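Local coordinates for C24 protein (Bizionia argentinensis JUB59, PDB 6OV6) that probably forms the receptor-binding tip of the long tail fibre of a temperate bacteriophage and binds manganese ions, at residues A[200-204]-A[241-245]; A[62-68]-A[98-102]. One frame throughout, in Å; residues are numbered along the deposited sequence.

Contact 1: residues A[200-204]-A[241-245]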
ATOM      1  N   VAL A 200      39.172 -26.184  29.365  1.00 31.49           N
ATOM      2  CA  VAL A 200      38.841 -26.884  30.597  1.00 31.92           C
ATOM      3  C   VAL A 200      40.160 -27.241  31.294  1.00 33.00           C
ATOM      4  O   VAL A 200      41.148 -27.502  30.615  1.00 32.92           O
ATOM      5  CB  VAL A 200      37.882 -28.099  30.336  1.00 37.53           C
ATOM      6  CG1 VAL A 200      38.572 -29.253  29.595  1.00 37.76           C
ATOM      7  CG2 VAL A 200      37.236 -28.574  31.614  1.00 37.88           C
ATOM      8  N   THR A 201      40.194 -27.178  32.625  1.00 30.51           N
ATOM      9  CA  THR A 201      41.396 -27.522  33.401  1.00 29.53           C
ATOM     10  C   THR A 201      41.164 -28.825  34.132  1.00 32.10           C
ATOM     11  O   THR A 201      40.265 -28.903  34.964  1.00 32.67           O
ATOM     12  CB  THR A 201      41.811 -26.391  34.357  1.00 39.64           C
ATOM     13  OG1 THR A 201      42.049 -25.219  33.574  1.00 37.99           O
ATOM     14  CG2 THR A 201      43.087 -26.742  35.183  1.00 34.61           C
ATOM     15  N   VAL A 202      41.974 -29.836  33.822  1.00 28.64           N
ATOM     16  CA  VAL A 202      41.842 -31.149  34.467  1.00 28.59           C
ATOM     17  C   VAL A 202      42.754 -31.123  35.692  1.00 31.49           C
ATOM     18  O   VAL A 202      43.961 -30.944  35.532  1.00 30.62           O
ATOM     19  CB  VAL A 202      42.154 -32.353  33.524  1.00 31.85           C
ATOM     20  CG1 VAL A 202      41.867 -33.689  34.233  1.00 30.61           C
ATOM     21  CG2 VAL A 202      41.351 -32.249  32.224  1.00 31.48           C
ATOM     22  N   PRO A 203      42.214 -31.292  36.908  1.00 28.46           N
ATOM     23  CA  PRO A 203      43.087 -31.267  38.097  1.00 27.91           C
ATOM     24  C   PRO A 203      43.841 -32.573  38.339  1.00 31.38           C
ATOM     25  O   PRO A 203      43.317 -33.663  38.075  1.00 30.19           O
ATOM     26  CB  PRO A 203      42.111 -30.981  39.240  1.00 29.19           C
ATOM     27  CG  PRO A 203      40.831 -31.609  38.789  1.00 34.57           C
ATOM     28  CD  PRO A 203      40.802 -31.541  37.278  1.00 29.99           C
ATOM     29  N   ARG A 204      45.069 -32.463  38.860  1.00 27.90           N
ATOM     30  CA  ARG A 204      45.856 -33.638  39.269  1.00 27.09           C
ATOM     31  C   ARG A 204      45.357 -34.119  40.656  1.00 29.73           C
ATOM     32  O   ARG A 204      45.578 -35.282  41.013  1.00 28.40           O
ATOM     33  CB  ARG A 204      47.379 -33.343  39.302  1.00 24.90           C
ATOM     34  CG  ARG A 204      47.773 -32.177  40.248  1.00 28.82           C
ATOM     35  CD  ARG A 204      49.259 -32.038  40.434  1.00 30.95           C
ATOM     36  NE  ARG A 204      49.552 -30.806  41.163  1.00 34.21           N
ATOM     37  CZ  ARG A 204      50.580 -30.632  41.986  1.00 43.02           C
ATOM     38  NH1 ARG A 204      51.437 -31.623  42.210  1.00 32.40           N
ATOM     39  NH2 ARG A 204      50.741 -29.480  42.620  1.00 38.71           N
ATOM     40  N   SER A 241      52.034 -36.761  40.369  1.00 27.65           N
ATOM     41  CA  SER A 241      51.898 -35.910  39.184  1.00 26.41           C
ATOM     42  C   SER A 241      52.299 -34.474  39.620  1.00 32.09           C
ATOM     43  O   SER A 241      52.149 -34.119  40.795  1.00 31.89           O
ATOM     44  CB  SER A 241      50.443 -35.904  38.719  1.00 24.54           C
ATOM     45  OG  SER A 241      49.594 -35.675  39.834  1.00 27.27           O
ATOM     46  N   GLY A 242      52.805 -33.690  38.683  1.00 29.32           N
ATOM     47  CA  GLY A 242      53.293 -32.343  38.965  1.00 29.56           C
ATOM     48  C   GLY A 242      52.374 -31.178  38.671  1.00 33.99           C
ATOM     49  O   GLY A 242      52.436 -30.155  39.369  1.00 32.15           O
ATOM     50  N   ILE A 243      51.524 -31.290  37.626  1.00 32.39           N
ATOM     51  CA  ILE A 243      50.690 -30.152  37.212  1.00 31.97           C
ATOM     52  C   ILE A 243      49.243 -30.513  36.898  1.00 35.35           C
ATOM     53  O   ILE A 243      48.932 -31.672  36.587  1.00 34.10           O
ATOM     54  CB  ILE A 243      51.330 -29.453  35.949  1.00 34.32           C
ATOM     55  CG1 ILE A 243      51.405 -30.433  34.725  1.00 33.68           C
ATOM     56  CG2 ILE A 243      52.721 -28.817  36.251  1.00 35.43           C
ATOM     57  CD1 ILE A 243      51.624 -29.776  33.336  1.00 29.69           C
ATOM     58  N   ASP A 244      48.384 -29.477  36.891  1.00 32.71           N
ATOM     59  CA  ASP A 244      47.018 -29.555  36.375  1.00 33.33           C
ATOM     60  C   ASP A 244      47.156 -29.404  34.853  1.00 35.54           C
ATOM     61  O   ASP A 244      48.191 -28.950  34.377  1.00 33.69           O
ATOM     62  CB  ASP A 244      46.137 -28.422  36.908  1.00 35.44           C
ATOM     63  CG  ASP A 244      45.907 -28.489  38.398  1.00 43.29           C
ATOM     64  OD1 ASP A 244      45.846 -29.615  38.943  1.00 40.47           O
ATOM     65  OD2 ASP A 244      45.787 -27.419  39.022  1.00 52.37           O
ATOM     66  N   ARG A 245      46.122 -29.779  34.086  1.00 33.06           N
ATOM     67  CA  ARG A 245      46.207 -29.688  32.615  1.00 32.50           C
ATOM     68  C   ARG A 245      45.107 -28.818  32.006  1.00 36.37           C
ATOM     69  O   ARG A 245      43.937 -29.191  32.069  1.00 36.18           O
ATOM     70  CB  ARG A 245      46.165 -31.087  31.966  1.00 32.12           C
ATOM     71  CG  ARG A 245      47.154 -32.089  32.548  1.00 32.82           C
ATOM     72  CD  ARG A 245      48.614 -31.693  32.413  1.00 38.41           C
ATOM     73  NE  ARG A 245      49.061 -31.649  31.019  1.00 36.24           N
ATOM     74  CZ  ARG A 245      49.308 -32.716  30.272  1.00 45.98           C
ATOM     75  NH1 ARG A 245      49.136 -33.937  30.768  1.00 39.85           N
ATOM     76  NH2 ARG A 245      49.729 -32.575  29.022  1.00 35.95           N
TER

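Contact 2: residues A[62-68]-A[98-102]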
ATOM      1  N   GLU A  62     -34.780  29.975 -15.185  1.00 23.82           N
ATOM      2  CA  GLU A  62     -34.529  31.005 -16.207  1.00 24.91           C
ATOM      3  C   GLU A  62     -33.062  31.328 -16.343  1.00 29.63           C
ATOM      4  O   GLU A  62     -32.378  31.532 -15.329  1.00 29.62           O
ATOM      5  CB  GLU A  62     -35.271  32.326 -15.886  1.00 25.19           C
ATOM      6  CG  GLU A  62     -36.771  32.208 -15.726  1.00 34.45           C
ATOM      7  CD  GLU A  62     -37.416  33.568 -15.556  1.00 39.82           C
ATOM      8  OE1 GLU A  62     -37.740  33.928 -14.402  1.00 35.27           O
ATOM      9  OE2 GLU A  62     -37.439  34.333 -16.545  1.00 39.82           O
ATOM     10  N   VAL A  63     -32.621  31.503 -17.591  1.00 24.49           N
ATOM     11  CA  VAL A  63     -31.271  31.932 -17.920  1.00 23.74           C
ATOM     12  C   VAL A  63     -31.347  33.466 -18.030  1.00 28.17           C
ATOM     13  O   VAL A  63     -32.180  33.982 -18.796  1.00 27.34           O
ATOM     14  CB  VAL A  63     -30.750  31.283 -19.234  1.00 28.01           C
ATOM     15  CG1 VAL A  63     -29.378  31.827 -19.624  1.00 27.87           C
ATOM     16  CG2 VAL A  63     -30.729  29.760 -19.155  1.00 27.62           C
ATOM     17  N   PHE A  64     -30.495  34.184 -17.281  1.00 23.56           N
ATOM     18  CA  PHE A  64     -30.478  35.649 -17.286  1.00 24.53           C
ATOM     19  C   PHE A  64     -29.144  36.242 -17.586  1.00 26.27           C
ATOM     20  O   PHE A  64     -28.128  35.765 -17.081  1.00 25.95           O
ATOM     21  CB  PHE A  64     -30.864  36.221 -15.897  1.00 25.98           C
ATOM     22  CG  PHE A  64     -32.282  36.034 -15.431  1.00 27.46           C
ATOM     23  CD1 PHE A  64     -33.317  36.785 -15.979  1.00 29.24           C
ATOM     24  CD2 PHE A  64     -32.588  35.104 -14.443  1.00 29.16           C
ATOM     25  CE1 PHE A  64     -34.628  36.615 -15.544  1.00 28.83           C
ATOM     26  CE2 PHE A  64     -33.901  34.936 -14.011  1.00 31.13           C
ATOM     27  CZ  PHE A  64     -34.905  35.716 -14.548  1.00 27.94           C
ATOM     28  N   LYS A  65     -29.162  37.416 -18.257  1.00 25.74           N
ATOM     29  CA  LYS A  65     -27.985  38.265 -18.387  1.00 26.09           C
ATOM     30  C   LYS A  65     -27.768  38.815 -16.953  1.00 29.44           C
ATOM     31  O   LYS A  65     -28.743  39.110 -16.245  1.00 29.26           O
ATOM     32  CB  LYS A  65     -28.246  39.454 -19.334  1.00 30.61           C
ATOM     33  CG  LYS A  65     -28.265  39.074 -20.812  1.00 49.21           C
ATOM     34  CD  LYS A  65     -28.959  40.131 -21.676  1.00 61.66           C
ATOM     35  CE  LYS A  65     -29.282  39.608 -23.062  1.00 71.40           C
ATOM     36  NZ  LYS A  65     -30.066  40.593 -23.851  1.00 85.65           N
ATOM     37  N   PHE A  66     -26.506  38.888 -16.529  1.00 26.24           N
ATOM     38  CA  PHE A  66     -26.111  39.412 -15.237  1.00 26.03           C
ATOM     39  C   PHE A  66     -25.377  40.710 -15.488  1.00 32.06           C
ATOM     40  O   PHE A  66     -24.433  40.747 -16.299  1.00 32.11           O
ATOM     41  CB  PHE A  66     -25.213  38.427 -14.456  1.00 27.08           C
ATOM     42  CG  PHE A  66     -24.753  38.969 -13.118  1.00 28.57           C
ATOM     43  CD1 PHE A  66     -25.554  38.851 -11.989  1.00 31.01           C
ATOM     44  CD2 PHE A  66     -23.524  39.617 -12.992  1.00 29.02           C
ATOM     45  CE1 PHE A  66     -25.134  39.356 -10.749  1.00 31.28           C
ATOM     46  CE2 PHE A  66     -23.092  40.103 -11.744  1.00 31.87           C
ATOM     47  CZ  PHE A  66     -23.902  39.969 -10.632  1.00 30.49           C
ATOM     48  N   VAL A  67     -25.801  41.767 -14.784  1.00 30.25           N
ATOM     49  CA  VAL A  67     -25.150  43.079 -14.877  1.00 31.41           C
ATOM     50  C   VAL A  67     -24.287  43.243 -13.623  1.00 35.57           C
ATOM     51  O   VAL A  67     -24.804  43.298 -12.507  1.00 35.68           O
ATOM     52  CB  VAL A  67     -26.155  44.253 -15.087  1.00 34.57           C
ATOM     53  CG1 VAL A  67     -25.440  45.622 -15.026  1.00 34.31           C
ATOM     54  CG2 VAL A  67     -26.899  44.101 -16.412  1.00 33.80           C
ATOM     55  N   GLY A  68     -22.977  43.250 -13.820  1.00 34.21           N
ATOM     56  CA  GLY A  68     -22.024  43.400 -12.731  1.00 34.82           C
ATOM     57  C   GLY A  68     -21.836  44.837 -12.293  1.00 41.70           C
ATOM     58  O   GLY A  68     -22.634  45.716 -12.633  1.00 42.29           O
ATOM     59  N   ARG A  98     -35.769  41.950 -18.334  1.00 28.32           N
ATOM     60  CA  ARG A  98     -35.456  41.286 -17.080  1.00 28.67           C
ATOM     61  C   ARG A  98     -34.023  40.808 -17.083  1.00 32.59           C
ATOM     62  O   ARG A  98     -33.552  40.276 -18.076  1.00 31.74           O
ATOM     63  CB  ARG A  98     -36.448  40.142 -16.800  1.00 28.68           C
ATOM     64  CG  ARG A  98     -37.805  40.686 -16.351  1.00 31.62           C
ATOM     65  CD  ARG A  98     -38.927  39.677 -16.423  1.00 32.23           C
ATOM     66  NE  ARG A  98     -38.811  38.678 -15.361  1.00 35.07           N
ATOM     67  CZ  ARG A  98     -38.457  37.417 -15.569  1.00 37.11           C
ATOM     68  NH1 ARG A  98     -38.214  36.984 -16.799  1.00 32.57           N
ATOM     69  NH2 ARG A  98     -38.374  36.573 -14.553  1.00 30.69           N
ATOM     70  N   TYR A  99     -33.320  41.040 -15.988  1.00 28.98           N
ATOM     71  CA  TYR A  99     -31.912  40.673 -15.845  1.00 28.80           C
ATOM     72  C   TYR A  99     -31.625  40.582 -14.374  1.00 30.22           C
ATOM     73  O   TYR A  99     -32.475  40.920 -13.548  1.00 29.64           O
ATOM     74  CB  TYR A  99     -30.969  41.730 -16.529  1.00 30.71           C
ATOM     75  CG  TYR A  99     -31.143  43.135 -15.989  1.00 32.94           C
ATOM     76  CD1 TYR A  99     -30.297  43.634 -15.000  1.00 34.49           C
ATOM     77  CD2 TYR A  99     -32.192  43.947 -16.423  1.00 35.19           C
ATOM     78  CE1 TYR A  99     -30.482  44.908 -14.464  1.00 36.35           C
ATOM     79  CE2 TYR A  99     -32.396  45.218 -15.881  1.00 36.69           C
ATOM     80  CZ  TYR A  99     -31.529  45.701 -14.915  1.00 43.29           C
ATOM     81  OH  TYR A  99     -31.727  46.948 -14.381  1.00 45.98           O
ATOM     82  N   VAL A 100     -30.445  40.094 -14.036  1.00 26.68           N
ATOM     83  CA  VAL A 100     -30.018  39.976 -12.645  1.00 25.64           C
ATOM     84  C   VAL A 100     -28.883  40.959 -12.422  1.00 29.29           C
ATOM     85  O   VAL A 100     -28.045  41.138 -13.307  1.00 29.38           O
ATOM     86  CB  VAL A 100     -29.631  38.508 -12.319  1.00 27.59           C
ATOM     87  CG1 VAL A 100     -29.010  38.354 -10.927  1.00 27.54           C
ATOM     88  CG2 VAL A 100     -30.861  37.616 -12.441  1.00 26.54           C
ATOM     89  N   THR A 101     -28.872  41.595 -11.237  1.00 27.98           N
ATOM     90  CA  THR A 101     -27.820  42.519 -10.814  1.00 27.97           C
ATOM     91  C   THR A 101     -27.638  42.534  -9.300  1.00 31.14           C
ATOM     92  O   THR A 101     -28.466  41.975  -8.575  1.00 29.91           O
ATOM     93  CB  THR A 101     -27.963  43.919 -11.469  1.00 33.88           C
ATOM     94  OG1 THR A 101     -26.705  44.582 -11.350  1.00 31.70           O
ATOM     95  CG2 THR A 101     -29.058  44.768 -10.849  1.00 30.99           C
ATOM     96  N   PHE A 102     -26.579  43.209  -8.811  1.00 28.06           N
ATOM     97  CA  PHE A 102     -26.407  43.378  -7.376  1.00 28.95           C
ATOM     98  C   PHE A 102     -27.507  44.313  -6.911  1.00 32.27           C
ATOM     99  O   PHE A 102     -27.763  45.358  -7.533  1.00 31.37           O
ATOM    100  CB  PHE A 102     -25.027  43.953  -7.035  1.00 30.96           C
ATOM    101  CG  PHE A 102     -23.897  42.994  -7.323  1.00 31.16           C
ATOM    102  CD1 PHE A 102     -23.753  41.822  -6.587  1.00 32.20           C
ATOM    103  CD2 PHE A 102     -22.977  43.265  -8.325  1.00 32.50           C
ATOM    104  CE1 PHE A 102     -22.699  40.934  -6.848  1.00 32.72           C
ATOM    105  CE2 PHE A 102     -21.919  42.392  -8.574  1.00 34.95           C
ATOM    106  CZ  PHE A 102     -21.784  41.231  -7.831  1.00 31.69           C
TER
HETATM  107  O   HOH W   1     -31.766  38.522 -18.997  1.00 32.92           O

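Contact 1: residues A[200-204]-A[241-245]
R204 reaches along the loop 241-244 and holds it at two points, through its backbone N and its guanidinium. Its backbone N donates to OD1 of D244 at 3.0 Å, a nearly straight bond that meets the oxygen almost along its C-O axis. Its side chain, extended from CG to NE, carries the guanidinium to the start of the loop, where NH1 gives a more bent bond of 3.0 Å to the carbonyl O of S241, close to the guanidinium plane. The carbonyl O of G242 lies over the centre of one guanidinium face, 3.2 Å from CZ, a placement suited to a delocalised cation. Aspartate fits position 244 because its short side chain, with CG beside its own backbone N (chi1 -65°), brings a carboxylate oxygen to a main-chain N-H.

Beside this, V202 and R245 form an antiparallel hydrogen-bonded pair, with V202 N to R245 O at 2.7 Å and R245 N to V202 O at 2.8 Å. V202, small, branched and apolar, is buried against W207 of the second subunit and L247 of the third. R245 turns to the second subunit, NH1 donating to O of D205 of that subunit and the guanidinium making a cation-pi contact with W207 of that subunit. This is the end of the two-stranded antiparallel ribbon 199-202 with 245-248, where it opens into the loop, in a closely packed trimer consistent with a phage tail-fibre tip.

Contact 2: residues A[62-68]-A[98-102]
F66 points the edge of its ring at the face of F102, an edge-to-face pair with centroids 5.2 Å apart and planes at 87°. CZ of F66 sits 3.7 Å from CZ of F102, over the rim of that ring. On the same side of the sheet, V100 divides its two methyls between F66 and F64: CG1 packs on CD1 of F66 at 3.6 Å, and CG2 on CD2 of F64 at the same distance. A beta-branched valine suits this place, since one residue serves two rings. W111 stacks on F66 and meets F102 edge-to-face, while I77 and V75 of strand 74-81 add apolar cover.

Beneath the rings the backbones run parallel. V100 N donates to K65 O and V67 N to V100 O, both nearly straight. Farther on, the hydroxyl of T101, placed anti to its backbone N (chi1 -162°), donates to V67 O at 2.6 Å.

The other side is looser: K65 leads its amine away from the partner strand, and V67 rests CG2 on CD1 of Y99. At the end where the strands part, next to F64, a water bridges K65 N and R98 O, and R98 meets E62 end-on: NH2 to OE1 at 2.7 Å and NH1 to OE2 at 2.8 Å, through syn lone pairs, the two groups nearly coplanar. CE1 of F64 lies over one guanidinium face, the ring steeply inclined to it with its rim toward the arginine. The chemistry thus gives an aromatic and aliphatic interior, clasped at the splayed end by a bidentate salt bridge that probably favours the charged forms of both.

Overall arrangement
Contact 2 closes along the chain before contact 1 opens, and the two lie on opposite sides of the chain's centre, their centres 115 Å apart and their nearest atoms about 98 Å apart. Contact 2 joins parallel strands within a mixed sheet of one subunit, near the N-terminal end; contact 1 lies far out on the other side of the elongated chain. Both touch the second subunit, but 62-68 does so by packing of V63 and K65 on V28 of the second subunit, whereas contact 1 reaches two other subunits. Contact 1 is also the nearer to metal: the V200 side chain is about 12 Å from that of H252, which with H254 binds manganese. Contact 2 lies away from that site.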